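Local coordinates for protein PEPTIDE N-myristoyltransferase (Saccharomyces cerevisiae, PDB 1IIC) that catalyses the transfer of myristate from myristoyl-CoA to the N-terminal glycine of protein and peptide substrates, at residues T187-N192 with D350-A355; K338-R343 with N371-D376; F363-S368 with L378-G383; G401-N404 with S408-I411. All blocks are in the same frame, centred on the assembly; numbering follows the deposited sequence.

Interaction 1 of 4, residues T187-N192 with D350-A355; sequences THRPLN and DACILA
Leu191, Arg189 and the helix residues Cys352 and Ala355 form a small, buried, largely apolar contact in which the end of strand 182-190 and the residue after it, Leu191, pack against helix 334-357. No hydrogen bond joins the two segments, and the closest pair of CA atoms, those of Leu191 and Cys352, stay 7.3 Å apart, so the bridging falls mainly to side chains. Leu191 spreads its two methyls along one side of the helix. Its CD1 rests on CB of Ala355 at 3.9 Å, while its CD2 lies over the preceding turn, 3.7 Å from O of Cys352 and 4.0 Å from CB of the same cysteine. Further back along the strand, the thiol of Cys352 reaches the aliphatic part of Arg189, SG to CG 4.1 Å. In Arg189 a chi1 of -152° turns CG away from the backbone N, and a bend at chi2 carries the guanidinium group round to the next residue, where NH1 donates to O of Pro190 at 2.7 Å, close to the guanidinium plane. Further bonds run from NH1 to O of Asn217 and from NE to O of Leu378, so both of these nitrogens have backbone carbonyl partners. Phe363 of the neighbouring strand touches Arg189, Leu191 and Cys352. This is helix-on-sheet packing that joins a C-terminal helix to the mixed sheet, in a fold whose two families belong to the acetyltransferase clan.

Interaction 2 of 4, residues K338-R343 with N371-D376; sequences KALKTR and NTLFLD
The backbones of helix 334-357 and the turn at 371-376 come within 5.4 Å at the CA atoms of Lys341 and Leu373, yet no hydrogen bond passes between the segments. Leu373 points at the helix and meets two side chains. Its CD1 is 3.4 Å from CD1 of Leu340, a tight carbon pair in which the two leucines run across each other at about a right angle. Its CB lies 4.1 Å from CG of Lys341. The lysine is stretched out, with CG anti to the backbone N (chi1 178°) and every later torsion extended, and this straight chain passes alongside the carbonyl of Leu373, bringing CE to 3.1 Å from its O. The ammonium group travels on to Asp377, just beyond the turn, where NZ forms a salt bridge. With alanine in the place of Lys341, Asp377 would probably lose this partner and the carbonyl flank of Leu373 its aliphatic cover. Within the turn, O of Asn371 accepts from N of Leu375 and from N of Phe374, and it sits over the centre of the Phe374 ring, 3.3 Å above the plane. That ring leads away from 338-343 and packs on later residues of the same helix, Leu344, Cys345 and Ile348, while Leu373 also touches Thr337. The arrangement is that of a connecting loop between two sheet strands, 362-366 and 381-392, folded back onto the helix that covers their sheet.

Interaction 3 of 4, residues F363-S368 with L378-G383; sequences FNALTS and LKFGPG
Phe380 points at strand 362-366 and carries this buried contact, its ring packing against Phe363 and Ala365. From CB, CG is set anti to the carbonyl carbon (chi1 -76°), which sends the ring toward the strand. On the side facing it, CD2 of Phe380 comes to 3.8 Å from CB of Ala365 and 3.9 Å from O of Phe363. One atom further, CE2 of Phe380 touches both neighbours at once, 3.7 Å from CB of Ala365 and the same from CD2 of Phe363. The tip, CZ of Phe380, is nearest to Phe363, reaching its CD2 at 3.5 Å and its CE2 at 4.0 Å. The rings of Phe363 and Phe380 are neither parallel nor perpendicular, their planes standing at 43°. CB of Leu378, from the same segment, lies at the edge of the Phe380 ring. A serine in place of Phe380 would probably open a gap beside Ala365 and leave the ring of Phe363 less firmly held. Cys352 of helix 334-357 also touches Phe380, and Thr187 and Arg189 lie against it. These last two belong to strand 182-190, which hydrogen-bonds to Ala365, Phe363 and Gly381. The contact joins strand 362-366 to the loop residue just ahead of strand 381-392; both strands pair antiparallel with 182-190. It is an oblique aromatic pair with an alanine beside it, on the helix-covered side of the mixed sheet.

Interaction 4 of 4, residues G401-N404 with S408-I411; sequences GGLN and SNDI
Asn404 lies across the segment 408-411, its amide set between the hydroxyl of Ser408 and the carboxylate of Asp410. The Asn404 and Asp410 side chains meet at about a right angle, with amide and carboxylate planes turned 38° from each other. ND2 of Asn404 approaches OD2 of Asp410 to 3.3 Å, but at too poor an angle for a hydrogen bond. At the other end of the amide, OD1 of Asn404 stands 2.9 Å from OG of Ser408, a close approach only; the bond of this hydroxyl is to OD1 of Asp406, within the turn. OD1 of Asp410 accepts from the backbone N of both Lys412 and Arg413. The backbones hold the pair together: N of Asn404 donates to O of Ser408 at 2.8 Å, and N of Asp410 donates to O of Gly402 at 2.9 Å. Between these bonds, CA of Leu403 makes a CA-H...O contact with O of Ser408 at 3.4 Å. Gly402 has a positive phi of 84°, a backbone shape in which a side chain would crowd the carbonyl before it. The result is a tight chain reversal closed by a single antiparallel beta bridge, Leu403 with Asn409, in the loop region near the C-terminus.

Overall arrangement
The four contacts form a connected patch, most of it built from residues after 337. Interactions 1 and 4 are the farthest pair, with centres 21 Å apart and no touch. Interactions 1 and 2 both use helix 334-357, with centres 16 Å apart. Interactions 1 and 3, with centres 10 Å apart, share the mixed sheet through strands 182-190, 362-366 and 381-392. Along the chain, interactions 1 and 2 interleave, as do 2 and 3, whereas interaction 4 comes last. Its turn meets both neighbours through Thr367 and Thr372, which probably bond to Gly401 and Asp410. Helix, sheet and the loop 401-411 thus form one continuous packed region, with the loop 371-376 between helix and turn.

Interaction 1 of 4, residues T187-N192 with D350-A355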
loop_
_atom_site.group_PDB
_atom_site.type_symbol
_atom_site.label_atom_id
_atom_site.label_comp_id
_atom_site.label_asym_id
_atom_site.label_seq_id
_atom_site.Cartn_x
_atom_site.Cartn_y
_atom_site.Cartn_z
ATOM N N THR A 187 -1.050 -10.403 6.479
ATOM C CA THR A 187 -0.571 -11.119 7.658
ATOM C C THR A 187 -0.363 -10.057 8.738
ATOM O O THR A 187 -0.163 -8.888 8.422
ATOM C CB THR A 187 0.746 -11.868 7.398
ATOM O OG1 THR A 187 1.790 -10.934 7.128
ATOM C CG2 THR A 187 0.580 -12.811 6.231
ATOM N N HIS A 188 -0.429 -10.457 10.003
ATOM C CA HIS A 188 -0.284 -9.509 11.111
ATOM C C HIS A 188 0.647 -10.037 12.189
ATOM O O HIS A 188 0.431 -11.133 12.726
ATOM C CB HIS A 188 -1.657 -9.232 11.741
ATOM C CG HIS A 188 -2.735 -8.970 10.739
ATOM N ND1 HIS A 188 -2.851 -7.771 10.067
ATOM C CD2 HIS A 188 -3.691 -9.783 10.229
ATOM C CE1 HIS A 188 -3.828 -7.859 9.181
ATOM N NE2 HIS A 188 -4.353 -9.069 9.258
ATOM N N ARG A 189 1.672 -9.252 12.506
ATOM C CA ARG A 189 2.630 -9.616 13.539
ATOM C C ARG A 189 2.279 -8.842 14.803
ATOM O O ARG A 189 2.433 -7.621 14.856
ATOM C CB ARG A 189 4.054 -9.249 13.114
ATOM C CG ARG A 189 5.151 -10.116 13.728
ATOM C CD ARG A 189 5.263 -9.993 15.236
ATOM N NE ARG A 189 6.377 -10.805 15.733
ATOM C CZ ARG A 189 6.718 -10.931 17.015
ATOM N NH1 ARG A 189 6.039 -10.297 17.962
ATOM N NH2 ARG A 189 7.739 -11.705 17.355
ATOM N N PRO A 190 1.789 -9.542 15.832
ATOM C CA PRO A 190 1.415 -8.913 17.106
ATOM C C PRO A 190 2.651 -8.356 17.795
ATOM O O PRO A 190 3.601 -9.089 18.055
ATOM C CB PRO A 190 0.806 -10.067 17.907
ATOM C CG PRO A 190 0.357 -11.040 16.842
ATOM C CD PRO A 190 1.485 -10.980 15.848
ATOM N N LEU A 191 2.643 -7.060 18.074
ATOM C CA LEU A 191 3.767 -6.415 18.738
ATOM C C LEU A 191 3.363 -6.174 20.189
ATOM O O LEU A 191 4.166 -6.307 21.112
ATOM C CB LEU A 191 4.093 -5.086 18.039
ATOM C CG LEU A 191 4.479 -5.202 16.560
ATOM C CD1 LEU A 191 4.697 -3.827 15.946
ATOM C CD2 LEU A 191 5.754 -6.053 16.438
ATOM N N ASN A 192 2.101 -5.813 20.373
ATOM C CA ASN A 192 1.553 -5.570 21.695
ATOM C C ASN A 192 0.366 -6.524 21.847
ATOM O O ASN A 192 -0.789 -6.105 21.764
ATOM C CB ASN A 192 1.072 -4.129 21.786
ATOM C CG ASN A 192 0.852 -3.687 23.208
ATOM O OD1 ASN A 192 0.312 -4.435 24.024
ATOM N ND2 ASN A 192 1.268 -2.464 23.518
ATOM N N ASP A 350 14.355 -6.809 13.209
ATOM C CA ASP A 350 14.715 -5.508 13.758
ATOM C C ASP A 350 13.609 -4.506 13.407
ATOM O O ASP A 350 13.334 -3.578 14.161
ATOM C CB ASP A 350 16.049 -5.038 13.176
ATOM C CG ASP A 350 17.242 -5.719 13.835
ATOM O OD1 ASP A 350 18.388 -5.500 13.386
ATOM O OD2 ASP A 350 17.030 -6.477 14.812
ATOM N N ALA A 351 12.977 -4.700 12.253
ATOM C CA ALA A 351 11.901 -3.815 11.833
ATOM C C ALA A 351 10.763 -3.928 12.843
ATOM O O ALA A 351 10.166 -2.931 13.204
ATOM C CB ALA A 351 11.417 -4.191 10.446
ATOM N N CYS A 352 10.472 -5.143 13.304
ATOM C CA CYS A 352 9.410 -5.340 14.286
ATOM C C CYS A 352 9.794 -4.687 15.604
ATOM O O CYS A 352 8.937 -4.164 16.334
ATOM C CB CYS A 352 9.148 -6.832 14.522
ATOM S SG CYS A 352 8.435 -7.708 13.128
ATOM N N ILE A 353 11.087 -4.735 15.912
ATOM C CA ILE A 353 11.603 -4.137 17.136
ATOM C C ILE A 353 11.473 -2.624 17.040
ATOM O O ILE A 353 11.063 -1.962 17.998
ATOM C CB ILE A 353 13.081 -4.526 17.360
ATOM C CG1 ILE A 353 13.157 -5.992 17.786
ATOM C CG2 ILE A 353 13.716 -3.632 18.421
ATOM C CD1 ILE A 353 14.565 -6.580 17.731
ATOM N N LEU A 354 11.814 -2.073 15.881
ATOM C CA LEU A 354 11.712 -0.632 15.691
ATOM C C LEU A 354 10.258 -0.161 15.661
ATOM O O LEU A 354 9.941 0.906 16.179
ATOM C CB LEU A 354 12.429 -0.223 14.406
ATOM C CG LEU A 354 13.941 -0.342 14.531
ATOM C CD1 LEU A 354 14.594 -0.493 13.166
ATOM C CD2 LEU A 354 14.451 0.897 15.262
ATOM N N ALA A 355 9.374 -0.954 15.057
ATOM C CA ALA A 355 7.954 -0.589 14.990
ATOM C C ALA A 355 7.332 -0.655 16.377
ATOM O O ALA A 355 6.538 0.211 16.754
ATOM C CB ALA A 355 7.212 -1.525 14.048
#

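Interaction 2 of 4, residues K338-R343 with N371-D376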
loop_
_atom_site.group_PDB
_atom_site.type_symbol
_atom_site.label_atom_id
_atom_site.label_comp_id
_atom_site.label_asym_id
_atom_site.label_seq_id
_atom_site.Cartn_x
_atom_site.Cartn_y
_atom_site.Cartn_z
ATOM N N LYS A 338 18.686 -19.114 0.434
ATOM C CA LYS A 338 19.116 -19.265 1.823
ATOM C C LYS A 338 19.806 -18.001 2.346
ATOM O O LYS A 338 19.529 -17.546 3.458
ATOM C CB LYS A 338 20.066 -20.449 1.975
ATOM C CG LYS A 338 20.385 -20.750 3.424
ATOM C CD LYS A 338 21.541 -21.715 3.573
ATOM C CE LYS A 338 21.879 -21.913 5.052
ATOM N NZ LYS A 338 23.115 -22.704 5.212
ATOM N N ALA A 339 20.711 -17.442 1.552
ATOM C CA ALA A 339 21.402 -16.234 1.963
ATOM C C ALA A 339 20.416 -15.073 2.165
ATOM O O ALA A 339 20.523 -14.337 3.142
ATOM C CB ALA A 339 22.455 -15.862 0.933
ATOM N N LEU A 340 19.463 -14.919 1.242
ATOM C CA LEU A 340 18.454 -13.853 1.311
ATOM C C LEU A 340 17.517 -14.032 2.509
ATOM O O LEU A 340 17.204 -13.071 3.215
ATOM C CB LEU A 340 17.607 -13.829 0.033
ATOM C CG LEU A 340 16.943 -12.529 -0.481
ATOM C CD1 LEU A 340 15.527 -12.843 -0.927
ATOM C CD2 LEU A 340 16.937 -11.424 0.563
ATOM N N LYS A 341 17.074 -15.266 2.735
ATOM C CA LYS A 341 16.171 -15.548 3.839
ATOM C C LYS A 341 16.782 -15.209 5.197
ATOM O O LYS A 341 16.117 -14.643 6.063
ATOM C CB LYS A 341 15.748 -17.017 3.837
ATOM C CG LYS A 341 14.851 -17.305 5.007
ATOM C CD LYS A 341 14.478 -18.748 5.161
ATOM C CE LYS A 341 13.469 -18.872 6.292
ATOM N NZ LYS A 341 13.368 -20.260 6.813
ATOM N N THR A 342 18.049 -15.563 5.385
ATOM C CA THR A 342 18.729 -15.280 6.640
ATOM C C THR A 342 18.849 -13.776 6.877
ATOM O O THR A 342 18.699 -13.311 8.002
ATOM C CB THR A 342 20.137 -15.908 6.675
ATOM O OG1 THR A 342 20.020 -17.329 6.590
ATOM C CG2 THR A 342 20.856 -15.560 7.994
ATOM N N ARG A 343 19.109 -13.013 5.819
ATOM C CA ARG A 343 19.250 -11.568 5.971
ATOM C C ARG A 343 17.904 -10.881 6.226
ATOM O O ARG A 343 17.787 -10.025 7.102
ATOM C CB ARG A 343 19.922 -10.974 4.732
ATOM C CG ARG A 343 20.385 -9.545 4.905
ATOM C CD ARG A 343 21.248 -9.410 6.159
ATOM N NE ARG A 343 21.928 -8.126 6.231
ATOM C CZ ARG A 343 22.744 -7.768 7.215
ATOM N NH1 ARG A 343 22.979 -8.603 8.227
ATOM N NH2 ARG A 343 23.350 -6.586 7.171
ATOM N N ASN A 371 8.635 -11.435 0.823
ATOM C CA ASN A 371 8.096 -11.580 2.174
ATOM C C ASN A 371 7.885 -12.998 2.733
ATOM O O ASN A 371 8.114 -13.229 3.928
ATOM C CB ASN A 371 6.786 -10.771 2.291
ATOM C CG ASN A 371 7.011 -9.267 2.167
ATOM O OD1 ASN A 371 6.116 -8.466 2.446
ATOM N ND2 ASN A 371 8.204 -8.880 1.742
ATOM N N THR A 372 7.452 -13.945 1.903
ATOM C CA THR A 372 7.218 -15.308 2.396
ATOM C C THR A 372 8.465 -16.004 2.947
ATOM O O THR A 372 8.356 -17.051 3.595
ATOM C CB THR A 372 6.584 -16.224 1.315
ATOM O OG1 THR A 372 7.472 -16.336 0.194
ATOM C CG2 THR A 372 5.232 -15.661 0.865
ATOM N N LEU A 373 9.644 -15.445 2.687
ATOM C CA LEU A 373 10.865 -16.047 3.214
ATOM C C LEU A 373 10.954 -15.808 4.715
ATOM O O LEU A 373 11.584 -16.593 5.429
ATOM C CB LEU A 373 12.123 -15.471 2.537
ATOM C CG LEU A 373 12.306 -15.839 1.055
ATOM C CD1 LEU A 373 13.526 -15.152 0.470
ATOM C CD2 LEU A 373 12.417 -17.331 0.926
ATOM N N PHE A 374 10.321 -14.733 5.192
ATOM C CA PHE A 374 10.352 -14.401 6.617
ATOM C C PHE A 374 9.013 -14.382 7.361
ATOM O O PHE A 374 8.980 -14.549 8.575
ATOM C CB PHE A 374 11.050 -13.049 6.827
ATOM C CG PHE A 374 10.343 -11.879 6.185
ATOM C CD1 PHE A 374 9.186 -11.350 6.746
ATOM C CD2 PHE A 374 10.859 -11.288 5.033
ATOM C CE1 PHE A 374 8.555 -10.253 6.177
ATOM C CE2 PHE A 374 10.235 -10.185 4.452
ATOM C CZ PHE A 374 9.078 -9.664 5.028
ATOM N N LEU A 375 7.916 -14.186 6.641
ATOM C CA LEU A 375 6.601 -14.105 7.264
ATOM C C LEU A 375 6.317 -15.098 8.401
ATOM O O LEU A 375 6.076 -14.679 9.533
ATOM C CB LEU A 375 5.516 -14.189 6.180
ATOM C CG LEU A 375 4.718 -12.927 5.772
ATOM C CD1 LEU A 375 5.438 -11.648 6.137
ATOM C CD2 LEU A 375 4.420 -12.981 4.262
ATOM N N ASP A 376 6.348 -16.399 8.122
ATOM C CA ASP A 376 6.065 -17.397 9.166
ATOM C C ASP A 376 7.089 -17.450 10.303
ATOM O O ASP A 376 6.726 -17.534 11.479
ATOM C CB ASP A 376 5.941 -18.799 8.561
ATOM C CG ASP A 376 4.751 -18.933 7.627
ATOM O OD1 ASP A 376 3.634 -18.504 8.007
ATOM O OD2 ASP A 376 4.942 -19.476 6.515
#

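Interaction 3 of 4, residues F363-S368 with L378-G383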
loop_
_atom_site.group_PDB
_atom_site.type_symbol
_atom_site.label_atom_id
_atom_site.label_comp_id
_atom_site.label_asym_id
_atom_site.label_seq_id
_atom_site.Cartn_x
_atom_site.Cartn_y
_atom_site.Cartn_z
ATOM N N PHE A 363 2.003 -5.348 13.448
ATOM C CA PHE A 363 2.788 -5.053 12.247
ATOM C C PHE A 363 2.138 -5.775 11.053
ATOM O O PHE A 363 1.947 -6.987 11.075
ATOM C CB PHE A 363 4.222 -5.532 12.506
ATOM C CG PHE A 363 5.270 -4.887 11.640
ATOM C CD1 PHE A 363 5.173 -3.556 11.254
ATOM C CD2 PHE A 363 6.394 -5.608 11.260
ATOM C CE1 PHE A 363 6.184 -2.951 10.496
ATOM C CE2 PHE A 363 7.407 -5.017 10.506
ATOM C CZ PHE A 363 7.303 -3.686 10.123
ATOM N N ASN A 364 1.788 -5.023 10.017
ATOM C CA ASN A 364 1.124 -5.594 8.858
ATOM C C ASN A 364 2.030 -5.818 7.672
ATOM O O ASN A 364 2.878 -4.992 7.358
ATOM C CB ASN A 364 -0.025 -4.692 8.417
ATOM C CG ASN A 364 -1.188 -4.704 9.385
ATOM O OD1 ASN A 364 -2.018 -3.800 9.372
ATOM N ND2 ASN A 364 -1.265 -5.737 10.217
ATOM N N ALA A 365 1.835 -6.935 6.991
ATOM C CA ALA A 365 2.638 -7.228 5.817
ATOM C C ALA A 365 1.890 -8.169 4.907
ATOM O O ALA A 365 1.159 -9.053 5.366
ATOM C CB ALA A 365 3.972 -7.841 6.220
ATOM N N LEU A 366 2.070 -7.956 3.612
ATOM C CA LEU A 366 1.451 -8.781 2.594
ATOM C C LEU A 366 2.447 -9.859 2.196
ATOM O O LEU A 366 3.605 -9.828 2.617
ATOM C CB LEU A 366 1.097 -7.919 1.386
ATOM C CG LEU A 366 -0.064 -6.933 1.548
ATOM C CD1 LEU A 366 0.082 -5.784 0.543
ATOM C CD2 LEU A 366 -1.390 -7.670 1.341
ATOM N N THR A 367 1.989 -10.820 1.399
ATOM C CA THR A 367 2.843 -11.898 0.918
ATOM C C THR A 367 3.503 -11.495 -0.404
ATOM O O THR A 367 3.917 -12.343 -1.184
ATOM C CB THR A 367 2.033 -13.180 0.677
ATOM O OG1 THR A 367 0.979 -12.899 -0.256
ATOM C CG2 THR A 367 1.443 -13.705 1.983
ATOM N N SER A 368 3.588 -10.196 -0.662
ATOM C CA SER A 368 4.212 -9.711 -1.887
ATOM C C SER A 368 5.733 -9.725 -1.729
ATOM O O SER A 368 6.240 -10.153 -0.693
ATOM C CB SER A 368 3.740 -8.293 -2.171
ATOM O OG SER A 368 3.903 -7.479 -1.018
ATOM N N LEU A 378 8.896 -15.140 11.450
ATOM C CA LEU A 378 8.833 -13.951 12.285
ATOM C C LEU A 378 7.462 -13.764 12.914
ATOM O O LEU A 378 7.148 -12.708 13.461
ATOM C CB LEU A 378 9.249 -12.723 11.470
ATOM C CG LEU A 378 10.722 -12.782 11.050
ATOM C CD1 LEU A 378 11.114 -11.499 10.315
ATOM C CD2 LEU A 378 11.592 -12.964 12.302
ATOM N N LYS A 379 6.646 -14.806 12.819
ATOM C CA LYS A 379 5.322 -14.824 13.427
ATOM C C LYS A 379 4.257 -13.881 12.880
ATOM O O LYS A 379 3.405 -13.406 13.631
ATOM C CB LYS A 379 5.472 -14.634 14.943
ATOM C CG LYS A 379 6.469 -15.627 15.539
ATOM C CD LYS A 379 6.741 -15.401 17.021
ATOM C CE LYS A 379 7.794 -16.400 17.505
ATOM N NZ LYS A 379 8.288 -16.095 18.865
ATOM N N PHE A 380 4.309 -13.590 11.584
ATOM C CA PHE A 380 3.270 -12.765 10.988
ATOM C C PHE A 380 2.165 -13.785 10.774
ATOM O O PHE A 380 2.288 -14.664 9.927
ATOM C CB PHE A 380 3.695 -12.185 9.634
ATOM C CG PHE A 380 4.650 -11.041 9.736
ATOM C CD1 PHE A 380 5.982 -11.254 10.070
ATOM C CD2 PHE A 380 4.209 -9.741 9.531
ATOM C CE1 PHE A 380 6.866 -10.178 10.201
ATOM C CE2 PHE A 380 5.078 -8.662 9.657
ATOM C CZ PHE A 380 6.409 -8.876 9.992
ATOM N N GLY A 381 1.102 -13.685 11.562
ATOM C CA GLY A 381 0.006 -14.631 11.444
ATOM C C GLY A 381 -0.890 -14.391 10.247
ATOM O O GLY A 381 -1.060 -13.256 9.806
ATOM N N PRO A 382 -1.481 -15.462 9.693
ATOM C CA PRO A 382 -2.376 -15.405 8.537
ATOM C C PRO A 382 -3.566 -14.494 8.813
ATOM O O PRO A 382 -4.298 -14.714 9.774
ATOM C CB PRO A 382 -2.817 -16.860 8.376
ATOM C CG PRO A 382 -1.643 -17.628 8.912
ATOM C CD PRO A 382 -1.326 -16.851 10.159
ATOM N N GLY A 383 -3.755 -13.476 7.977
ATOM C CA GLY A 383 -4.874 -12.566 8.157
ATOM C C GLY A 383 -6.079 -13.054 7.377
ATOM O O GLY A 383 -5.956 -13.950 6.552
#

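Interaction 4 of 4, residues G401-N404 with S408-I411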
loop_
_atom_site.group_PDB
_atom_site.type_symbol
_atom_site.label_atom_id
_atom_site.label_comp_id
_atom_site.label_asym_id
_atom_site.label_seq_id
_atom_site.Cartn_x
_atom_site.Cartn_y
_atom_site.Cartn_z
ATOM N N GLY A 401 1.600 -14.144 -6.474
ATOM C CA GLY A 401 1.265 -13.331 -5.322
ATOM C C GLY A 401 1.838 -13.843 -4.015
ATOM O O GLY A 401 1.591 -13.258 -2.959
ATOM N N GLY A 402 2.597 -14.934 -4.075
ATOM C CA GLY A 402 3.184 -15.488 -2.866
ATOM C C GLY A 402 2.251 -16.400 -2.083
ATOM O O GLY A 402 2.448 -16.636 -0.889
ATOM N N LEU A 403 1.237 -16.924 -2.757
ATOM C CA LEU A 403 0.274 -17.810 -2.116
ATOM C C LEU A 403 0.182 -19.157 -2.813
ATOM O O LEU A 403 0.354 -19.255 -4.032
ATOM C CB LEU A 403 -1.132 -17.180 -2.124
ATOM C CG LEU A 403 -1.422 -15.869 -1.385
ATOM C CD1 LEU A 403 -2.894 -15.499 -1.572
ATOM C CD2 LEU A 403 -1.115 -16.023 0.091
ATOM N N ASN A 404 -0.087 -20.189 -2.024
ATOM C CA ASN A 404 -0.282 -21.530 -2.536
ATOM C C ASN A 404 -1.783 -21.576 -2.808
ATOM O O ASN A 404 -2.519 -20.705 -2.361
ATOM C CB ASN A 404 0.070 -22.572 -1.475
ATOM C CG ASN A 404 1.564 -22.724 -1.277
ATOM O OD1 ASN A 404 2.040 -22.862 -0.148
ATOM N ND2 ASN A 404 2.313 -22.717 -2.376
ATOM N N SER A 408 -1.930 -20.693 1.751
ATOM C CA SER A 408 -0.783 -20.638 2.661
ATOM C C SER A 408 0.342 -19.927 1.906
ATOM O O SER A 408 0.267 -19.774 0.687
ATOM C CB SER A 408 -0.349 -22.051 3.085
ATOM O OG SER A 408 0.160 -22.803 1.998
ATOM N N ASN A 409 1.379 -19.487 2.613
ATOM C CA ASN A 409 2.486 -18.768 1.965
ATOM C C ASN A 409 3.341 -19.648 1.051
ATOM O O ASN A 409 3.803 -20.720 1.463
ATOM C CB ASN A 409 3.400 -18.120 3.012
ATOM C CG ASN A 409 2.696 -17.054 3.847
ATOM O OD1 ASN A 409 1.795 -16.363 3.374
ATOM N ND2 ASN A 409 3.134 -16.900 5.093
ATOM N N ASP A 410 3.556 -19.211 -0.187
ATOM C CA ASP A 410 4.393 -19.998 -1.089
ATOM C C ASP A 410 5.829 -19.552 -0.853
ATOM O O ASP A 410 6.301 -18.575 -1.438
ATOM C CB ASP A 410 4.017 -19.775 -2.557
ATOM C CG ASP A 410 4.819 -20.669 -3.506
ATOM O OD1 ASP A 410 6.022 -20.894 -3.252
ATOM O OD2 ASP A 410 4.251 -21.142 -4.514
ATOM N N ILE A 411 6.525 -20.271 0.013
ATOM C CA ILE A 411 7.898 -19.921 0.331
ATOM C C ILE A 411 8.955 -20.223 -0.731
ATOM O O ILE A 411 10.085 -19.744 -0.630
ATOM C CB ILE A 411 8.337 -20.566 1.673
ATOM C CG1 ILE A 411 8.098 -22.077 1.660
ATOM C CG2 ILE A 411 7.533 -19.967 2.816
ATOM C CD1 ILE A 411 8.942 -22.851 0.672
#